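Local coordinates for beta-glucuronidase (Dictyoglomus thermophilum, PDB 6XXW), which probably hydrolyses beta-D-glucuronides, releasing glucuronic acid, as a retaining glycoside hydrolase of family 2 with a TIM-barrel core, at residues A[412-417]-A[426-431]; A[444-449]-A[455-460]. One frame throughout, in Å; residues are numbered along the deposited sequence.

Contact 1: A[412-417]-A[426-431]; sequences SVANEA and EYFRRV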
loop_
_atom_site.group_PDB
_atom_site.type_symbol
_atom_site.label_atom_id
_atom_site.label_comp_id
_atom_site.label_asym_id
_atom_site.label_seq_id
_atom_site.Cartn_x
_atom_site.Cartn_y
_atom_site.Cartn_z
ATOM N N SER A 412 -14.457 21.851 -26.780
ATOM C CA SER A 412 -13.484 22.625 -26.007
ATOM C C SER A 412 -12.278 22.910 -26.889
ATOM O O SER A 412 -11.679 21.983 -27.439
ATOM C CB SER A 412 -13.048 21.890 -24.740
ATOM O OG SER A 412 -12.020 22.631 -24.092
ATOM N N VAL A 413 -11.937 24.187 -27.058
ATOM C CA VAL A 413 -10.863 24.510 -27.995
ATOM C C VAL A 413 -9.468 24.426 -27.373
ATOM O O VAL A 413 -8.480 24.342 -28.120
ATOM C CB VAL A 413 -11.058 25.902 -28.641
ATOM C CG1 VAL A 413 -12.373 25.956 -29.446
ATOM C CG2 VAL A 413 -10.997 27.012 -27.612
ATOM N N ALA A 414 -9.354 24.414 -26.042
ATOM C CA ALA A 414 -8.045 24.368 -25.391
ATOM C C ALA A 414 -8.215 24.098 -23.900
ATOM O O ALA A 414 -9.306 24.234 -23.339
ATOM C CB ALA A 414 -7.257 25.668 -25.597
ATOM N N ASN A 415 -7.104 23.740 -23.256
ATOM C CA ASN A 415 -7.059 23.533 -21.810
ATOM C C ASN A 415 -5.888 24.301 -21.222
ATOM O O ASN A 415 -4.732 23.994 -21.524
ATOM C CB ASN A 415 -6.921 22.053 -21.456
ATOM C CG ASN A 415 -6.877 21.815 -19.955
ATOM O OD1 ASN A 415 -7.920 21.742 -19.299
ATOM N ND2 ASN A 415 -5.664 21.703 -19.397
ATOM N N GLU A 416 -6.189 25.280 -20.365
ATOM C CA GLU A 416 -5.173 25.989 -19.583
ATOM C C GLU A 416 -4.085 26.597 -20.463
ATOM O O GLU A 416 -2.893 26.502 -20.160
ATOM C CB GLU A 416 -4.558 25.069 -18.522
ATOM C CG GLU A 416 -5.563 24.540 -17.478
ATOM C CD GLU A 416 -4.884 23.824 -16.317
ATOM O OE1 GLU A 416 -3.747 23.326 -16.491
ATOM O OE2 GLU A 416 -5.487 23.766 -15.225
ATOM N N ALA A 417 -4.493 27.225 -21.563
ATOM C CA ALA A 417 -3.561 28.037 -22.331
ATOM C C ALA A 417 -3.255 29.345 -21.593
ATOM O O ALA A 417 -3.951 29.745 -20.656
ATOM C CB ALA A 417 -4.128 28.337 -23.720
ATOM N N GLU A 426 -6.022 37.068 -30.368
ATOM C CA GLU A 426 -6.202 36.905 -31.810
ATOM C C GLU A 426 -6.155 35.435 -32.197
ATOM O O GLU A 426 -6.929 34.983 -33.056
ATOM C CB GLU A 426 -5.127 37.687 -32.567
ATOM N N TYR A 427 -5.239 34.680 -31.580
ATOM C CA TYR A 427 -5.158 33.243 -31.833
ATOM C C TYR A 427 -6.509 32.568 -31.611
ATOM O O TYR A 427 -7.032 31.881 -32.500
ATOM C CB TYR A 427 -4.070 32.623 -30.948
ATOM C CG TYR A 427 -3.883 31.132 -31.132
ATOM C CD1 TYR A 427 -4.709 30.226 -30.484
ATOM C CD2 TYR A 427 -2.874 30.634 -31.939
ATOM C CE1 TYR A 427 -4.533 28.869 -30.637
ATOM C CE2 TYR A 427 -2.695 29.281 -32.101
ATOM C CZ TYR A 427 -3.531 28.399 -31.456
ATOM O OH TYR A 427 -3.356 27.038 -31.616
ATOM N N PHE A 428 -7.108 32.773 -30.438
ATOM C CA PHE A 428 -8.299 31.997 -30.111
ATOM C C PHE A 428 -9.560 32.564 -30.758
ATOM O O PHE A 428 -10.488 31.806 -31.057
ATOM C CB PHE A 428 -8.440 31.890 -28.594
ATOM C CG PHE A 428 -7.615 30.774 -28.008
ATOM C CD1 PHE A 428 -7.910 29.452 -28.317
ATOM C CD2 PHE A 428 -6.520 31.047 -27.195
ATOM C CE1 PHE A 428 -7.144 28.408 -27.797
ATOM C CE2 PHE A 428 -5.742 30.014 -26.676
ATOM C CZ PHE A 428 -6.063 28.690 -26.982
ATOM N N ARG A 429 -9.617 33.878 -30.995
ATOM C CA ARG A 429 -10.708 34.406 -31.809
ATOM C C ARG A 429 -10.825 33.642 -33.124
ATOM O O ARG A 429 -11.927 33.275 -33.542
ATOM C CB ARG A 429 -10.496 35.898 -32.078
ATOM C CG ARG A 429 -11.028 36.807 -30.968
ATOM C CD ARG A 429 -10.479 38.230 -31.101
ATOM N NE ARG A 429 -10.880 38.825 -32.373
ATOM C CZ ARG A 429 -11.800 39.776 -32.503
ATOM N NH1 ARG A 429 -12.418 40.256 -31.432
ATOM N NH2 ARG A 429 -12.107 40.242 -33.710
ATOM N N ARG A 430 -9.693 33.379 -33.783
ATOM C CA ARG A 430 -9.737 32.666 -35.057
ATOM C C ARG A 430 -10.143 31.209 -34.868
ATOM O O ARG A 430 -10.900 30.659 -35.676
ATOM C CB ARG A 430 -8.380 32.749 -35.756
ATOM C CG ARG A 430 -7.941 34.176 -36.092
ATOM C CD ARG A 430 -7.101 34.207 -37.371
ATOM N NE ARG A 430 -7.478 33.147 -38.304
ATOM C CZ ARG A 430 -8.546 33.184 -39.100
ATOM N NH1 ARG A 430 -9.357 34.238 -39.087
ATOM N NH2 ARG A 430 -8.804 32.165 -39.912
ATOM N N VAL A 431 -9.619 30.554 -33.826
ATOM C CA VAL A 431 -9.995 29.164 -33.566
ATOM C C VAL A 431 -11.484 29.076 -33.286
ATOM O O VAL A 431 -12.200 28.233 -33.848
ATOM C CB VAL A 431 -9.179 28.594 -32.388
ATOM C CG1 VAL A 431 -9.727 27.240 -31.979
ATOM C CG2 VAL A 431 -7.714 28.480 -32.765
#

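Contact 2: A[444-449]-A[455-460]; sequences ITIVEN and TKVSKY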
loop_
_atom_site.group_PDB
_atom_site.type_symbol
_atom_site.label_atom_id
_atom_site.label_comp_id
_atom_site.label_asym_id
_atom_site.label_seq_id
_atom_site.Cartn_x
_atom_site.Cartn_y
_atom_site.Cartn_z
ATOM N N ILE A 444 -19.589 26.099 -27.593
ATOM C CA ILE A 444 -18.134 26.092 -27.560
ATOM C C ILE A 444 -17.660 26.604 -26.206
ATOM O O ILE A 444 -18.239 27.549 -25.661
ATOM C CB ILE A 444 -17.555 26.962 -28.692
ATOM C CG1 ILE A 444 -17.987 26.407 -30.048
ATOM C CG2 ILE A 444 -16.034 27.067 -28.566
ATOM C CD1 ILE A 444 -17.731 27.365 -31.176
ATOM N N THR A 445 -16.601 25.988 -25.666
ATOM C CA THR A 445 -15.970 26.459 -24.438
ATOM C C THR A 445 -14.454 26.468 -24.616
ATOM O O THR A 445 -13.912 26.053 -25.649
ATOM C CB THR A 445 -16.360 25.588 -23.218
ATOM O OG1 THR A 445 -15.871 26.178 -21.996
ATOM C CG2 THR A 445 -15.780 24.206 -23.346
ATOM N N ILE A 446 -13.775 26.986 -23.598
ATOM C CA ILE A 446 -12.333 26.849 -23.430
ATOM C C ILE A 446 -12.088 26.670 -21.940
ATOM O O ILE A 446 -12.753 27.309 -21.117
ATOM C CB ILE A 446 -11.543 28.056 -23.984
ATOM C CG1 ILE A 446 -10.035 27.801 -23.841
ATOM C CG2 ILE A 446 -11.916 29.376 -23.250
ATOM C CD1 ILE A 446 -9.166 28.772 -24.641
ATOM N N VAL A 447 -11.170 25.776 -21.578
ATOM C CA VAL A 447 -10.980 25.422 -20.174
ATOM C C VAL A 447 -9.825 26.250 -19.624
ATOM O O VAL A 447 -8.706 26.210 -20.152
ATOM C CB VAL A 447 -10.750 23.913 -19.986
ATOM C CG1 VAL A 447 -10.505 23.600 -18.505
ATOM C CG2 VAL A 447 -11.966 23.118 -20.495
ATOM N N GLU A 448 -10.110 27.021 -18.578
ATOM C CA GLU A 448 -9.240 28.090 -18.105
ATOM C C GLU A 448 -8.665 27.758 -16.738
ATOM O O GLU A 448 -9.375 27.245 -15.874
ATOM C CB GLU A 448 -10.010 29.408 -17.976
ATOM C CG GLU A 448 -10.556 29.960 -19.277
ATOM C CD GLU A 448 -9.610 30.969 -19.927
ATOM O OE1 GLU A 448 -8.374 30.867 -19.714
ATOM O OE2 GLU A 448 -10.106 31.864 -20.660
ATOM N N ASN A 449 -7.392 28.104 -16.525
ATOM C CA ASN A 449 -6.890 28.270 -15.166
ATOM C C ASN A 449 -6.370 29.680 -14.918
ATOM O O ASN A 449 -6.004 29.994 -13.782
ATOM C CB ASN A 449 -5.818 27.214 -14.832
ATOM C CG ASN A 449 -4.524 27.402 -15.605
ATOM O OD1 ASN A 449 -4.466 28.149 -16.581
ATOM N ND2 ASN A 449 -3.477 26.699 -15.173
ATOM N N THR A 455 -8.085 36.706 -18.290
ATOM C CA THR A 455 -8.211 36.007 -19.563
ATOM C C THR A 455 -8.780 36.945 -20.625
ATOM O O THR A 455 -9.758 37.656 -20.390
ATOM C CB THR A 455 -9.076 34.743 -19.459
ATOM O OG1 THR A 455 -9.364 34.277 -20.786
ATOM C CG2 THR A 455 -10.393 34.987 -18.699
ATOM N N LYS A 456 -8.160 36.946 -21.796
ATOM C CA LYS A 456 -8.655 37.714 -22.924
ATOM C C LYS A 456 -9.474 36.865 -23.885
ATOM O O LYS A 456 -9.776 37.323 -24.990
ATOM C CB LYS A 456 -7.480 38.363 -23.655
ATOM C CG LYS A 456 -6.737 39.421 -22.822
ATOM C CD LYS A 456 -5.416 39.779 -23.458
ATOM C CE LYS A 456 -4.709 40.874 -22.671
ATOM N NZ LYS A 456 -5.535 42.113 -22.637
ATOM N N VAL A 457 -9.849 35.640 -23.492
ATOM C CA VAL A 457 -10.417 34.671 -24.420
ATOM C C VAL A 457 -11.803 34.188 -23.996
ATOM O O VAL A 457 -12.654 33.928 -24.852
ATOM C CB VAL A 457 -9.456 33.478 -24.618
ATOM C CG1 VAL A 457 -10.111 32.380 -25.465
ATOM C CG2 VAL A 457 -8.149 33.969 -25.254
ATOM N N SER A 458 -12.055 34.044 -22.686
ATOM C CA SER A 458 -13.323 33.463 -22.231
ATOM C C SER A 458 -14.534 34.295 -22.637
ATOM O O SER A 458 -15.641 33.750 -22.735
ATOM C CB SER A 458 -13.319 33.271 -20.709
ATOM O OG SER A 458 -12.655 32.058 -20.344
ATOM N N LYS A 459 -14.360 35.601 -22.865
ATOM C CA LYS A 459 -15.490 36.420 -23.303
ATOM C C LYS A 459 -16.050 35.977 -24.655
ATOM O O LYS A 459 -17.178 36.361 -24.992
ATOM C CB LYS A 459 -15.091 37.904 -23.356
ATOM C CG LYS A 459 -13.801 38.216 -24.130
ATOM C CD LYS A 459 -13.343 39.661 -23.867
ATOM C CE LYS A 459 -12.145 40.063 -24.735
ATOM N NZ LYS A 459 -11.550 41.391 -24.331
ATOM N N TYR A 460 -15.310 35.161 -25.419
ATOM C CA TYR A 460 -15.719 34.725 -26.751
ATOM C C TYR A 460 -16.404 33.358 -26.792
ATOM O O TYR A 460 -16.846 32.954 -27.870
ATOM C CB TYR A 460 -14.509 34.698 -27.696
ATOM C CG TYR A 460 -13.850 36.055 -27.908
ATOM C CD1 TYR A 460 -14.482 37.053 -28.644
ATOM C CD2 TYR A 460 -12.602 36.338 -27.353
ATOM C CE1 TYR A 460 -13.877 38.292 -28.842
ATOM C CE2 TYR A 460 -11.986 37.568 -27.555
ATOM C CZ TYR A 460 -12.640 38.547 -28.300
ATOM O OH TYR A 460 -12.041 39.773 -28.505
HETATM O O HOH W 1 -14.113 29.435 -20.302
#

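Contact 1: A[412-417]-A[426-431]
The ring of Phe428 reaches from helix 422-438 onto the methyl groups of Val413, Ala414 and Ala417, at the end of strand 408-415 and in the turn after it. Helix and strand run nearly antiparallel, at 152°, with their axes 9.9 Å apart, as in the beta-alpha half of a barrel unit. From CB, Phe428 sends CG beside its backbone N and anti to its carbonyl carbon (chi1 -84°), which carries the ring toward the strand. CD1 meets the first apolar group, Val413 CG2, at 4.0 Å. One atom further out, CE1 lies 3.5 Å from Ala414 CB, and CZ at the tip touches that methyl and Ala417 CB together. On the far side of the ring, CE2 is 3.8 Å from Ala417 CB. All three residues approach the ring obliquely. Within the helix, Tyr427 CD1 stands over the centre of one face of the Phe428 ring. About one helical turn further on, Val431 CG1 rests 3.8 Å from Val413 CB, the two valine side chains passing alongside one another, pointing opposite ways; Leu388 and His391 of helix 385-402 also touch Val431. Replacing Phe428 by an alanine is likely to leave the methyls of Ala414 and Ala417 without their helix partner and open a gap between helix and strand. No hydrogen bond crosses this buried interface. Between these segments the fit rests on apolar contacts, while Asn415 and Glu416, the Asn-Glu pair that in family 2 relatives carries the acid/base, direct their polar ends to other partners.

Contact 2: A[444-449]-A[455-460]
Glu448, at the end of strand 444-448, reaches across to the loop before strand 463-467 and sets one carboxylate oxygen between two hydroxyls. OE2 accepts a short bond of 2.5 Å from Thr455 OG1, which arrives on the syn side but 31° out of the carboxylate plane. Ser458 OG donates to the anti lone pair of the same oxygen, with OG and Glu448 OE2 2.6 Å apart. A bend at chi2 (-94°) swings the carboxylate off the line of the Glu448 chain, and its other oxygen, OE1, is hydrogen-bonded to Thr419. Thr455 OG1 in turn accepts from Val457 N at 3.1 Å, closing an ST turn, and more weakly from Ser458 N. One hydroxyl thus holds the loop's own curve and ties it to the strand. Beside this polar knot lies a small apolar patch, where Ile446 CD1 meets Val457 CG1 at 3.8 Å with the two side chains crossing at about a right angle; Val457 also touches Phe428 of helix 422-438. On the other branch of Ile446 the fit is looser: CG2 comes no nearer than 4.0 Å to Ser458 OG, and a water bridges strand and loop, donating to Ile446 O at 2.7 Å and to Ser458 OG. Beyond Ser458, the hydroxyl of Tyr460 is hydrogen-bonded to Glu425 of helix 422-438. Ser458 OG is consequently a relay, donating to the carboxylate and accepting from the water. With two hydroxyls on OE2 and Thr419 on OE1, both oxygens of this buried carboxylate have hydrogen-bond partners, which is likely to stabilise it as an anion.

Overall arrangement
Contacts 1 and 2 come in series along the chain, their centres about 7 Å apart, and both belong to the family 2 TIM barrel. Contact 1 joins strand 408-415 to helix 422-438; contact 2 begins on strand 444-448, the next strand of the beta-alpha-beta unit and the parallel neighbour of strand 408-415. The two are stitched together by probable hydrogen bonds from Glu416 N to Val447 O (2.7 Å) and, at the outer surface, Arg429 NH1 to Tyr460 OH (3.0 Å). Asn415 and Glu416, and more weakly Asn449, hydrogen-bond a Tris molecule, probably from the crystallisation liquor, at the strands' C-terminal ends, where TIM-barrel active sites lie, so a segment of each contact probably reaches the glucuronide pocket.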